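Local structure of probable 2-phosphosulfolactate phosphatase (Clostridium acetobutylicum, 1VR0) at residues Leu40-Asn52 with Asp92-Val104. The protein catalyses the magnesium-dependent hydrolysis of (2R)-O-phospho-3-sulfolactate to (2R)-3-sulfolactate and phosphate. Residues are numbered along the deposited sequence; the frame is centred on the assembly and turned at random.
Sequences LRATSVITTALNN and DFSNSPMEYTEDV. With 3SL ((2R)-3-sulfolactic acid), chain E.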
loop_
_atom_site.group_PDB
_atom_site.type_symbol
_atom_site.label_atom_id
_atom_site.label_comp_id
_atom_site.label_asym_id
_atom_site.label_seq_id
_atom_site.Cartn_x
_atom_site.Cartn_y
_atom_site.Cartn_z
ATOM N N LEU A 40 -2.528 8.263 -15.376
ATOM C CA LEU A 40 -1.588 9.150 -16.058
ATOM C C LEU A 40 -0.521 8.283 -16.650
ATOM O O LEU A 40 0.581 8.205 -16.069
ATOM C CB LEU A 40 -0.964 10.149 -15.073
ATOM C CG LEU A 40 -1.947 11.242 -14.655
ATOM C CD1 LEU A 40 -1.399 12.136 -13.518
ATOM C CD2 LEU A 40 -2.364 12.095 -15.822
ATOM N N ARG A 41 -0.774 7.658 -17.814
ATOM C CA ARG A 41 -1.888 7.946 -18.727
ATOM C C ARG A 41 -2.509 6.735 -19.412
ATOM O O ARG A 41 -3.536 6.892 -20.083
ATOM C CB ARG A 41 -1.432 8.906 -19.842
ATOM C CG ARG A 41 -1.018 10.303 -19.381
ATOM C CD ARG A 41 -0.256 11.041 -20.471
ATOM N NE ARG A 41 1.081 10.470 -20.704
ATOM C CZ ARG A 41 1.850 10.732 -21.762
ATOM N NH1 ARG A 41 3.036 10.165 -21.881
ATOM N NH2 ARG A 41 1.451 11.567 -22.706
ATOM N N ALA A 42 -1.943 5.542 -19.237
ATOM C CA ALA A 42 -2.350 4.355 -20.044
ATOM C C ALA A 42 -3.850 4.021 -20.044
ATOM O O ALA A 42 -4.406 3.789 -21.098
ATOM C CB ALA A 42 -1.561 3.110 -19.667
ATOM N N THR A 43 -4.505 3.990 -18.885
ATOM C CA THR A 43 -5.909 3.643 -18.870
ATOM C C THR A 43 -6.781 4.802 -19.295
ATOM O O THR A 43 -7.919 4.582 -19.699
ATOM C CB THR A 43 -6.399 3.104 -17.534
ATOM O OG1 THR A 43 -6.092 4.017 -16.477
ATOM C CG2 THR A 43 -5.748 1.787 -17.271
ATOM N N SER A 44 -6.258 6.027 -19.214
ATOM C CA SER A 44 -6.949 7.182 -19.789
ATOM C C SER A 44 -6.885 7.125 -21.313
ATOM O O SER A 44 -7.851 7.496 -21.984
ATOM C CB SER A 44 -6.356 8.486 -19.266
ATOM O OG SER A 44 -6.598 8.558 -17.876
ATOM N N VAL A 45 -5.756 6.646 -21.837
ATOM C CA VAL A 45 -5.616 6.430 -23.266
ATOM C C VAL A 45 -6.574 5.315 -23.738
ATOM O O VAL A 45 -7.392 5.503 -24.623
ATOM C CB VAL A 45 -4.170 6.081 -23.662
ATOM C CG1 VAL A 45 -4.152 5.453 -24.999
ATOM C CG2 VAL A 45 -3.269 7.331 -23.636
ATOM N N ILE A 46 -6.482 4.157 -23.139
ATOM C CA ILE A 46 -7.321 3.051 -23.554
ATOM C C ILE A 46 -8.810 3.454 -23.560
ATOM O O ILE A 46 -9.521 3.196 -24.532
ATOM C CB ILE A 46 -7.100 1.828 -22.676
ATOM C CG1 ILE A 46 -5.711 1.259 -22.948
ATOM C CG2 ILE A 46 -8.157 0.768 -22.947
ATOM C CD1 ILE A 46 -5.090 0.610 -21.761
ATOM N N THR A 47 -9.248 4.074 -22.472
ATOM C CA THR A 47 -10.611 4.503 -22.310
ATOM C C THR A 47 -11.035 5.487 -23.417
ATOM O O THR A 47 -12.108 5.365 -23.994
ATOM C CB THR A 47 -10.774 5.177 -20.931
ATOM O OG1 THR A 47 -10.553 4.207 -19.905
ATOM C CG2 THR A 47 -12.187 5.746 -20.764
ATOM N N THR A 48 -10.173 6.459 -23.701
ATOM C CA THR A 48 -10.455 7.467 -24.686
ATOM C C THR A 48 -10.511 6.852 -26.107
ATOM O O THR A 48 -11.458 7.084 -26.880
ATOM C CB THR A 48 -9.407 8.596 -24.587
ATOM O OG1 THR A 48 -9.517 9.229 -23.310
ATOM C CG2 THR A 48 -9.594 9.644 -25.681
ATOM N N ALA A 49 -9.511 6.060 -26.428
ATOM C CA ALA A 49 -9.403 5.488 -27.731
ATOM C C ALA A 49 -10.625 4.654 -28.083
ATOM O O ALA A 49 -11.205 4.821 -29.170
ATOM C CB ALA A 49 -8.160 4.649 -27.796
ATOM N N LEU A 50 -11.016 3.774 -27.157
ATOM C CA LEU A 50 -12.167 2.906 -27.350
ATOM C C LEU A 50 -13.487 3.664 -27.444
ATOM O O LEU A 50 -14.321 3.342 -28.282
ATOM C CB LEU A 50 -12.208 1.840 -26.251
ATOM C CG LEU A 50 -11.225 0.733 -26.619
ATOM C CD1 LEU A 50 -10.697 0.045 -25.449
ATOM C CD2 LEU A 50 -11.891 -0.258 -27.567
ATOM N N ASN A 51 -13.620 4.693 -26.627
ATOM C CA ASN A 51 -14.724 5.621 -26.710
ATOM C C ASN A 51 -14.797 6.350 -28.052
ATOM O O ASN A 51 -15.866 6.733 -28.468
ATOM C CB ASN A 51 -14.602 6.666 -25.597
ATOM C CG ASN A 51 -15.842 7.510 -25.460
ATOM O OD1 ASN A 51 -16.930 6.997 -25.231
ATOM N ND2 ASN A 51 -15.685 8.812 -25.617
ATOM N N ASN A 52 -13.656 6.572 -28.697
ATOM C CA ASN A 52 -13.623 7.214 -30.013
ATOM C C ASN A 52 -13.680 6.238 -31.195
ATOM O O ASN A 52 -13.330 6.606 -32.308
ATOM C CB ASN A 52 -12.365 8.067 -30.143
ATOM C CG ASN A 52 -12.372 9.267 -29.234
ATOM O OD1 ASN A 52 -13.413 9.654 -28.710
ATOM N ND2 ASN A 52 -11.204 9.877 -29.053
ATOM N N ASP A 92 3.545 4.967 -33.996
ATOM C CA ASP A 92 2.662 5.920 -34.662
ATOM C C ASP A 92 2.257 7.033 -33.708
ATOM O O ASP A 92 2.219 8.204 -34.089
ATOM C CB ASP A 92 1.432 5.187 -35.216
ATOM C CG ASP A 92 1.803 4.152 -36.256
ATOM O OD1 ASP A 92 2.510 4.520 -37.208
ATOM O OD2 ASP A 92 1.432 2.971 -36.127
ATOM N N PHE A 93 1.968 6.660 -32.466
ATOM C CA PHE A 93 1.541 7.605 -31.471
ATOM C C PHE A 93 2.235 7.352 -30.160
ATOM O O PHE A 93 2.920 6.343 -29.956
ATOM C CB PHE A 93 0.019 7.546 -31.313
ATOM C CG PHE A 93 -0.694 7.830 -32.579
ATOM C CD1 PHE A 93 -0.654 9.128 -33.130
ATOM C CD2 PHE A 93 -1.322 6.816 -33.281
ATOM C CE1 PHE A 93 -1.263 9.426 -34.376
ATOM C CE2 PHE A 93 -1.926 7.088 -34.517
ATOM C CZ PHE A 93 -1.891 8.421 -35.067
ATOM N N SER A 94 2.046 8.309 -29.270
ATOM C CA SER A 94 2.687 8.321 -27.980
ATOM C C SER A 94 1.637 7.863 -27.000
ATOM O O SER A 94 0.823 7.024 -27.370
ATOM C CB SER A 94 3.238 9.728 -27.746
ATOM O OG SER A 94 3.262 10.058 -26.403
ATOM N N ASN A 95 1.666 8.355 -25.764
ATOM C CA ASN A 95 0.696 7.936 -24.747
ATOM C C ASN A 95 -0.171 9.101 -24.227
ATOM O O ASN A 95 -0.652 9.093 -23.101
ATOM C CB ASN A 95 1.391 7.177 -23.599
ATOM C CG ASN A 95 0.468 6.209 -22.941
ATOM O OD1 ASN A 95 -0.182 5.437 -23.629
ATOM N ND2 ASN A 95 0.343 6.267 -21.630
ATOM N N SER A 96 -0.392 10.076 -25.099
ATOM C CA SER A 96 -1.299 11.178 -24.821
ATOM C C SER A 96 -2.675 10.806 -25.298
ATOM O O SER A 96 -2.830 10.492 -26.449
ATOM C CB SER A 96 -0.873 12.426 -25.576
ATOM O OG SER A 96 -1.931 13.347 -25.519
ATOM N N PRO A 97 -3.680 10.857 -24.423
ATOM C CA PRO A 97 -5.047 10.595 -24.875
ATOM C C PRO A 97 -5.550 11.481 -26.017
ATOM O O PRO A 97 -6.356 10.990 -26.816
ATOM C CB PRO A 97 -5.895 10.814 -23.611
ATOM C CG PRO A 97 -5.005 10.636 -22.515
ATOM C CD PRO A 97 -3.637 11.113 -22.980
HETATM N N MSE A 98 -5.072 12.726 -26.139
HETATM C CA MSE A 98 -5.548 13.627 -27.211
HETATM C C MSE A 98 -5.225 13.211 -28.603
HETATM O O MSE A 98 -5.898 13.640 -29.525
HETATM C CB MSE A 98 -5.025 15.050 -27.079
HETATM C CG MSE A 98 -6.007 15.919 -26.335
HETATM SE SE MSE A 98 -5.834 15.467 -24.445
HETATM C CE MSE A 98 -4.261 16.814 -24.126
ATOM N N GLU A 99 -4.174 12.430 -28.776
ATOM C CA GLU A 99 -3.780 12.053 -30.111
ATOM C C GLU A 99 -4.597 10.877 -30.667
ATOM O O GLU A 99 -4.554 10.623 -31.874
ATOM C CB GLU A 99 -2.253 11.897 -30.222
ATOM C CG GLU A 99 -1.581 10.729 -29.545
ATOM C CD GLU A 99 -0.075 11.000 -29.280
ATOM O OE1 GLU A 99 0.666 11.430 -30.187
ATOM O OE2 GLU A 99 0.375 10.777 -28.135
ATOM N N TYR A 100 -5.420 10.253 -29.816
ATOM C CA TYR A 100 -6.292 9.153 -30.219
ATOM C C TYR A 100 -7.693 9.638 -30.507
ATOM O O TYR A 100 -8.676 9.159 -29.920
ATOM C CB TYR A 100 -6.294 8.043 -29.159
ATOM C CG TYR A 100 -4.922 7.477 -28.952
ATOM C CD1 TYR A 100 -4.475 6.419 -29.732
ATOM C CD2 TYR A 100 -4.039 8.028 -28.002
ATOM C CE1 TYR A 100 -3.193 5.888 -29.566
ATOM C CE2 TYR A 100 -2.758 7.515 -27.840
ATOM C CZ TYR A 100 -2.343 6.436 -28.632
ATOM O OH TYR A 100 -1.078 5.902 -28.540
ATOM N N THR A 101 -7.766 10.581 -31.438
ATOM C CA THR A 101 -9.034 11.105 -31.937
ATOM C C THR A 101 -9.758 10.069 -32.776
ATOM O O THR A 101 -9.138 9.140 -33.295
ATOM C CB THR A 101 -8.829 12.361 -32.843
ATOM O OG1 THR A 101 -8.167 12.000 -34.072
ATOM C CG2 THR A 101 -8.053 13.409 -32.144
ATOM N N GLU A 102 -11.066 10.260 -32.945
ATOM C CA GLU A 102 -11.903 9.352 -33.740
ATOM C C GLU A 102 -11.396 9.186 -35.181
ATOM O O GLU A 102 -11.415 8.095 -35.755
ATOM C CB GLU A 102 -13.368 9.828 -33.730
ATOM C CG GLU A 102 -14.352 8.776 -34.286
ATOM C CD GLU A 102 -15.675 9.368 -34.687
ATOM O OE1 GLU A 102 -16.084 10.292 -33.967
ATOM O OE2 GLU A 102 -16.298 8.917 -35.693
ATOM N N ASP A 103 -10.919 10.280 -35.749
ATOM C CA ASP A 103 -10.371 10.282 -37.090
ATOM C C ASP A 103 -9.173 9.343 -37.222
ATOM O O ASP A 103 -8.992 8.658 -38.213
ATOM C CB ASP A 103 -9.925 11.714 -37.387
ATOM C CG ASP A 103 -10.087 12.081 -38.814
ATOM O OD1 ASP A 103 -10.365 11.167 -39.648
ATOM O OD2 ASP A 103 -9.925 13.306 -39.098
ATOM N N VAL A 104 -8.370 9.318 -36.178
ATOM C CA VAL A 104 -7.133 8.556 -36.137
ATOM C C VAL A 104 -7.362 7.071 -35.765
ATOM O O VAL A 104 -6.695 6.179 -36.293
ATOM C CB VAL A 104 -6.177 9.252 -35.126
ATOM C CG1 VAL A 104 -5.064 8.332 -34.643
ATOM C CG2 VAL A 104 -5.628 10.536 -35.734
HETATM O O11 3SL E . 6.985 7.367 -16.612
HETATM C C1 3SL E . 6.180 8.062 -17.264
HETATM O O12 3SL E . 6.213 9.315 -17.356
HETATM C C2 3SL E . 5.111 7.322 -17.975
HETATM O O2 3SL E . 4.672 6.282 -17.104
HETATM C C3 3SL E . 4.022 8.315 -18.330
HETATM S S 3SL E . 2.660 7.559 -18.908
HETATM O O3S 3SL E . 2.634 7.637 -20.379
HETATM O O1S 3SL E . 2.394 6.210 -18.302
HETATM O O2S 3SL E . 1.516 8.410 -18.560
#
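Asn95 and Val45 meet through the CG2 methyl of the valine: Val45 CG2 lies 3.2 Å from Asn95 O and also close to the amide OD1. Val45 CG2 is 3.9 Å from Pro97 CD as well, while Ser44 CB touches Pro97 CG and Thr48 OG1 comes near Pro97 CB, so the proline lies along helix 42-51 from Ser44 to Thr48. With its CG1 anti to the backbone N, Val45 sets that second methyl over one face of the Tyr100 ring, Val45 CG1 being 4.1 Å from the ring centroid and 24° off the normal, a CH-pi contact. Pro97 begins a short 3-10 segment, whose start is marked by an ST turn in which Ser96 OG accepts from Met98 N; Tyr228 of helix 223-229 also touches Pro97.

At the N-terminal end of the helix the contact becomes part of the sulfolactate pocket. Arg41, the N-cap residue, and Asn95 pass in opposite directions, guanidinium and amide planes 81° apart, and both donate to one sulfonate oxygen: Asn95 ND2 lies 2.9 Å from 3SL O3S and Arg41 NH1 3.0 Å from it. Asn95 O lies over one guanidinium face, whereas the sulfonate sulfur is at its edge. A salt bridge from Arg41 NH2 to Asp225, which is also hydrogen-bonded to Ser96 OG, probably steadies the guanidinium.

Beyond the C-terminal end of the helix, Asn52 ND2 donates to Tyr100 O at 2.8 Å and 163°, the carbonyl oxygen lying almost in the asparagine amide plane.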